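Local coordinates for CglIIR protein (Corynebacterium glutamicum, PDB 6F1S) that forms the H subunit of the CglI restriction endonuclease, probably a helicase-like NTPase motor, represented here by its C-terminal domain, at residues K30-L35 against W147-I152; R55-I60 against P125-Y130. One frame throughout, in Å; residues are numbered along the deposited sequence.

Interaction 1 of 2, residues K30-L35 against W147-I152; sequences KNVEAL and WSSDPI
Val32 meets Ser149 and Pro151 with its two methyl branches, one to each residue. CG2 comes up beside the hydroxyl, 3.6 Å from Ser149 OG, and also lies near the CB of the same serine. CG1 points to the loop backbone, 3.6 Å from Pro151 O, with the proline ring a looser neighbour through its CD: Val32 CG1 and Pro151 CD are 4.3 Å apart. Valine branches at CB and so sets two methyls close to its backbone; with CG1 anti to the backbone N (chi1 174°) and CG2 beside that N, one side chain touches two loop residues. Facing it, Ser149 OG donates to Pro151 O over 2.9 Å, approaching from above the carbonyl plane; this bond ties the loop across its own bend, where a cis peptide precedes Pro151. Val32 is the first residue of helix 32-46, and Asn31 is its N-cap: Asn31 OD1 accepts a weak bond from Ala34 N at 3.4 Å. Asparagine suits that place because its short amide can turn back to an N-H in the first turn of the helix. The touching trio is only partly exposed; the exposed Glu33 turns its CB away from the loop, whereas Leu35 is buried against Ile29 and Phe64. On the loop, Asp150 is likewise exposed, its OD1 bonded to Gly134 N.

Interaction 2 of 2, residues R55-I60 against P125-Y130; sequences RAIITI and PLLILY
Arg55 O, set back from the meeting of Ile57 with Leu127, receives two bonds from Thr59, one turn further along the helix. Thr59 N gives the usual helical bond, and the hydroxyl adds a second, with Thr59 OG1 2.8 Å from Arg55 O; the two donors come from opposite faces of the carbonyl plane. Threonine suits this exposed side, its hydroxyl folded back on the backbone. The buried side is wholly aliphatic. Ile57 CD1 lies 3.7 Å from Leu127 CD2 and 4.1 Å from Leu127 CB, the two side chains sliding past one another in opposite directions. In Leu127, chi1 174° and chi2 68° together bring CD2 to the helix. One turn on from Ile57, Ile60 offers its CG2 branch to Leu129 CD1 at 4.2 Å, these two side chains crossing at a slant. Ile60 CG2 also lies 4.5 Å from Leu127 CD2, a looser touch that joins the two pairs. Leu127 and Leu129 turn toward the helix, whereas Leu126 turns away. Bulky aliphatic residues fill the space where the axes of helix segment 55-60 and strand segment 126-130 approach to 11.1 Å, their N-to-C directions 40° apart. This is helix-on-sheet packing of an alpha/beta domain: helix 54-61 lies over strand 126-132 of the mixed sheet, Leu80 of helix 73-86 touches Ile57, and Leu127 and Leu129 also touch strand 152-158.

Interaction 2 belongs to the interior: all four of its touching residues are buried, and its chemistry is purely aliphatic, helix against sheet. Interaction 1 is a surface contact, where the start of a helix meets a loop, and a methyl-bearing side chain meets a serine hydroxyl and a backbone carbonyl. The two share no element, but 147-152 runs into strand 152-158, which neighbours strand 126-132 in the same mixed sheet. Along the chain, 55-60 and 125-130 are nested within the span that 30-35 and 147-152 close. The contact centres are 16 Å apart, and their nearest atoms come within about 4 Å without touching.

Interaction 1 of 2, residues K30-L35 against W147-I152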
loop_
_atom_site.group_PDB
_atom_site.type_symbol
_atom_site.label_atom_id
_atom_site.label_comp_id
_atom_site.label_asym_id
_atom_site.label_seq_id
_atom_site.Cartn_x
_atom_site.Cartn_y
_atom_site.Cartn_z
ATOM N N LYS A 30 6.944 11.126 -2.271
ATOM C CA LYS A 30 7.208 12.529 -2.579
ATOM C C LYS A 30 7.556 13.303 -1.311
ATOM O O LYS A 30 8.610 13.934 -1.221
ATOM C CB LYS A 30 5.996 13.165 -3.269
ATOM C CG LYS A 30 5.608 12.509 -4.586
ATOM N N ASN A 31 6.661 13.237 -0.331
ATOM C CA ASN A 31 6.857 13.912 0.941
ATOM C C ASN A 31 6.610 12.941 2.090
ATOM O O ASN A 31 5.472 12.738 2.510
ATOM C CB ASN A 31 5.936 15.131 1.050
ATOM C CG ASN A 31 6.284 16.031 2.228
ATOM O OD1 ASN A 31 6.987 15.628 3.156
ATOM N ND2 ASN A 31 5.778 17.260 2.198
ATOM N N VAL A 32 7.691 12.353 2.591
ATOM C CA VAL A 32 7.621 11.288 3.584
ATOM C C VAL A 32 6.905 11.729 4.856
ATOM O O VAL A 32 5.969 11.067 5.309
ATOM C CB VAL A 32 9.034 10.779 3.948
ATOM C CG1 VAL A 32 8.964 9.772 5.081
ATOM C CG2 VAL A 32 9.703 10.171 2.727
ATOM N N GLU A 33 7.337 12.851 5.420
ATOM C CA GLU A 33 6.776 13.330 6.676
ATOM C C GLU A 33 5.293 13.655 6.556
ATOM O O GLU A 33 4.525 13.396 7.481
ATOM C CB GLU A 33 7.539 14.560 7.171
ATOM C CG GLU A 33 8.826 14.224 7.904
ATOM N N ALA A 34 4.895 14.214 5.417
ATOM C CA ALA A 34 3.507 14.621 5.215
ATOM C C ALA A 34 2.594 13.417 5.075
ATOM O O ALA A 34 1.505 13.387 5.643
ATOM C CB ALA A 34 3.383 15.522 3.992
ATOM N N LEU A 35 3.036 12.424 4.310
ATOM C CA LEU A 35 2.240 11.217 4.142
ATOM C C LEU A 35 2.190 10.435 5.454
ATOM O O LEU A 35 1.121 9.998 5.877
ATOM C CB LEU A 35 2.795 10.345 3.019
ATOM C CG LEU A 35 1.987 9.062 2.806
ATOM C CD1 LEU A 35 0.564 9.391 2.364
ATOM C CD2 LEU A 35 2.677 8.137 1.817
ATOM N N TRP A 147 15.241 0.468 1.530
ATOM C CA TRP A 147 14.074 1.195 1.051
ATOM C C TRP A 147 14.492 2.637 0.770
ATOM O O TRP A 147 15.506 3.093 1.284
ATOM C CB TRP A 147 12.930 1.140 2.068
ATOM C CG TRP A 147 12.485 -0.260 2.415
ATOM C CD1 TRP A 147 12.874 -0.997 3.497
ATOM C CD2 TRP A 147 11.571 -1.091 1.678
ATOM N NE1 TRP A 147 12.262 -2.229 3.481
ATOM C CE2 TRP A 147 11.455 -2.311 2.374
ATOM C CE3 TRP A 147 10.836 -0.918 0.497
ATOM C CZ2 TRP A 147 10.637 -3.353 1.933
ATOM C CZ3 TRP A 147 10.026 -1.957 0.059
ATOM C CH2 TRP A 147 9.931 -3.157 0.777
ATOM N N SER A 148 13.715 3.348 -0.040
ATOM C CA SER A 148 14.104 4.680 -0.495
ATOM C C SER A 148 14.076 5.705 0.632
ATOM O O SER A 148 14.642 6.786 0.503
ATOM C CB SER A 148 13.203 5.144 -1.643
ATOM O OG SER A 148 11.849 5.233 -1.232
ATOM N N SER A 149 13.417 5.367 1.735
ATOM C CA SER A 149 13.384 6.257 2.886
ATOM C C SER A 149 13.138 5.503 4.185
ATOM O O SER A 149 12.665 4.366 4.188
ATOM C CB SER A 149 12.314 7.340 2.708
ATOM O OG SER A 149 11.012 6.786 2.726
ATOM N N ASP A 150 13.483 6.160 5.285
ATOM C CA ASP A 150 13.233 5.652 6.617
ATOM C C ASP A 150 12.547 6.761 7.410
ATOM O O ASP A 150 13.155 7.792 7.685
ATOM C CB ASP A 150 14.538 5.210 7.292
ATOM C CG ASP A 150 14.313 4.607 8.671
ATOM O OD1 ASP A 150 13.273 3.959 8.881
ATOM O OD2 ASP A 150 15.175 4.778 9.554
ATOM N N PRO A 151 11.266 6.567 7.767
ATOM C CA PRO A 151 10.465 5.370 7.500
ATOM C C PRO A 151 9.936 5.320 6.074
ATOM O O PRO A 151 9.963 6.329 5.370
ATOM C CB PRO A 151 9.311 5.507 8.488
ATOM C CG PRO A 151 9.094 6.987 8.552
ATOM C CD PRO A 151 10.472 7.611 8.441
ATOM N N ILE A 152 9.461 4.150 5.663
ATOM C CA ILE A 152 8.824 3.984 4.365
ATOM C C ILE A 152 7.427 3.405 4.574
ATOM O O ILE A 152 7.164 2.743 5.581
ATOM C CB ILE A 152 9.657 3.059 3.432
ATOM C CG1 ILE A 152 9.172 3.143 1.981
ATOM C CG2 ILE A 152 9.626 1.610 3.921
ATOM C CD1 ILE A 152 9.428 4.463 1.314
#

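Interaction 2 of 2, residues R55-I60 against P125-Y130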
loop_
_atom_site.group_PDB
_atom_site.type_symbol
_atom_site.label_atom_id
_atom_site.label_comp_id
_atom_site.label_asym_id
_atom_site.label_seq_id
_atom_site.Cartn_x
_atom_site.Cartn_y
_atom_site.Cartn_z
ATOM N N ARG A 55 -12.003 8.402 -3.855
ATOM C CA ARG A 55 -11.228 9.619 -4.031
ATOM C C ARG A 55 -10.138 9.768 -2.966
ATOM O O ARG A 55 -9.061 10.314 -3.233
ATOM C CB ARG A 55 -12.152 10.835 -4.016
ATOM C CG ARG A 55 -11.422 12.144 -4.176
ATOM C CD ARG A 55 -12.360 13.326 -4.068
ATOM N NE ARG A 55 -11.625 14.585 -4.086
ATOM C CZ ARG A 55 -12.194 15.781 -3.995
ATOM N NH1 ARG A 55 -13.512 15.884 -3.883
ATOM N NH2 ARG A 55 -11.443 16.873 -4.016
ATOM N N ALA A 56 -10.411 9.274 -1.762
ATOM C CA ALA A 56 -9.455 9.400 -0.667
ATOM C C ALA A 56 -8.299 8.426 -0.858
ATOM O O ALA A 56 -7.146 8.754 -0.579
ATOM C CB ALA A 56 -10.137 9.168 0.669
ATOM N N ILE A 57 -8.626 7.228 -1.330
ATOM C CA ILE A 57 -7.631 6.248 -1.745
ATOM C C ILE A 57 -6.701 6.818 -2.812
ATOM O O ILE A 57 -5.475 6.727 -2.689
ATOM C CB ILE A 57 -8.299 4.973 -2.300
ATOM C CG1 ILE A 57 -8.763 4.073 -1.162
ATOM C CG2 ILE A 57 -7.332 4.197 -3.169
ATOM C CD1 ILE A 57 -7.633 3.348 -0.466
ATOM N N ILE A 58 -7.293 7.393 -3.861
ATOM C CA ILE A 58 -6.524 7.953 -4.969
ATOM C C ILE A 58 -5.509 8.967 -4.461
ATOM O O ILE A 58 -4.337 8.942 -4.838
ATOM C CB ILE A 58 -7.422 8.655 -6.003
ATOM C CG1 ILE A 58 -8.462 7.695 -6.572
ATOM C CG2 ILE A 58 -6.579 9.251 -7.114
ATOM C CD1 ILE A 58 -7.876 6.520 -7.275
ATOM N N THR A 59 -5.987 9.858 -3.600
ATOM C CA THR A 59 -5.179 10.933 -3.037
ATOM C C THR A 59 -3.959 10.383 -2.313
ATOM O O THR A 59 -2.863 10.935 -2.414
ATOM C CB THR A 59 -6.014 11.794 -2.067
ATOM O OG1 THR A 59 -7.151 12.323 -2.761
ATOM C CG2 THR A 59 -5.184 12.938 -1.499
ATOM N N ILE A 60 -4.165 9.293 -1.580
ATOM C CA ILE A 60 -3.091 8.627 -0.854
ATOM C C ILE A 60 -2.109 7.979 -1.826
ATOM O O ILE A 60 -0.893 8.098 -1.669
ATOM C CB ILE A 60 -3.657 7.567 0.112
ATOM C CG1 ILE A 60 -4.358 8.254 1.287
ATOM C CG2 ILE A 60 -2.564 6.625 0.592
ATOM C CD1 ILE A 60 -5.193 7.324 2.131
ATOM N N PRO A 125 -12.090 -3.440 -3.411
ATOM C CA PRO A 125 -10.713 -3.132 -3.806
ATOM C C PRO A 125 -9.891 -2.931 -2.540
ATOM O O PRO A 125 -10.349 -2.232 -1.636
ATOM C CB PRO A 125 -10.850 -1.837 -4.605
ATOM C CG PRO A 125 -12.257 -1.842 -5.091
ATOM C CD PRO A 125 -13.065 -2.529 -4.033
ATOM N N LEU A 126 -8.724 -3.556 -2.462
ATOM C CA LEU A 126 -7.983 -3.611 -1.213
ATOM C C LEU A 126 -6.628 -2.910 -1.305
ATOM O O LEU A 126 -5.842 -3.176 -2.213
ATOM C CB LEU A 126 -7.787 -5.073 -0.789
ATOM C CG LEU A 126 -7.021 -5.315 0.509
ATOM C CD1 LEU A 126 -7.756 -4.703 1.690
ATOM C CD2 LEU A 126 -6.787 -6.802 0.737
ATOM N N LEU A 127 -6.370 -2.006 -0.364
ATOM C CA LEU A 127 -5.052 -1.390 -0.216
ATOM C C LEU A 127 -4.471 -1.721 1.155
ATOM O O LEU A 127 -5.052 -1.384 2.189
ATOM C CB LEU A 127 -5.121 0.131 -0.404
ATOM C CG LEU A 127 -3.839 0.939 -0.131
ATOM C CD1 LEU A 127 -2.758 0.650 -1.168
ATOM C CD2 LEU A 127 -4.106 2.446 -0.042
ATOM N N ILE A 128 -3.331 -2.397 1.157
ATOM C CA ILE A 128 -2.621 -2.688 2.392
ATOM C C ILE A 128 -1.341 -1.862 2.434
ATOM O O ILE A 128 -0.527 -1.929 1.514
ATOM C CB ILE A 128 -2.285 -4.192 2.516
ATOM C CG1 ILE A 128 -3.562 -5.037 2.422
ATOM C CG2 ILE A 128 -1.536 -4.469 3.805
ATOM C CD1 ILE A 128 -3.325 -6.545 2.570
ATOM N N LEU A 129 -1.169 -1.074 3.489
ATOM C CA LEU A 129 0.033 -0.259 3.638
ATOM C C LEU A 129 0.875 -0.738 4.823
ATOM O O LEU A 129 0.385 -0.851 5.945
ATOM C CB LEU A 129 -0.335 1.222 3.798
ATOM C CG LEU A 129 -0.843 1.910 2.523
ATOM C CD1 LEU A 129 -1.533 3.243 2.815
ATOM C CD2 LEU A 129 0.285 2.115 1.541
ATOM N N TYR A 130 2.140 -1.040 4.550
ATOM C CA TYR A 130 3.077 -1.481 5.577
ATOM C C TYR A 130 4.074 -0.378 5.901
ATOM O O TYR A 130 4.772 0.113 5.008
ATOM C CB TYR A 130 3.837 -2.736 5.133
ATOM C CG TYR A 130 3.197 -4.055 5.513
ATOM C CD1 TYR A 130 1.822 -4.175 5.627
ATOM C CD2 TYR A 130 3.976 -5.184 5.752
ATOM C CE1 TYR A 130 1.235 -5.381 5.964
ATOM C CE2 TYR A 130 3.398 -6.390 6.097
ATOM C CZ TYR A 130 2.024 -6.481 6.203
ATOM O OH TYR A 130 1.424 -7.673 6.544
#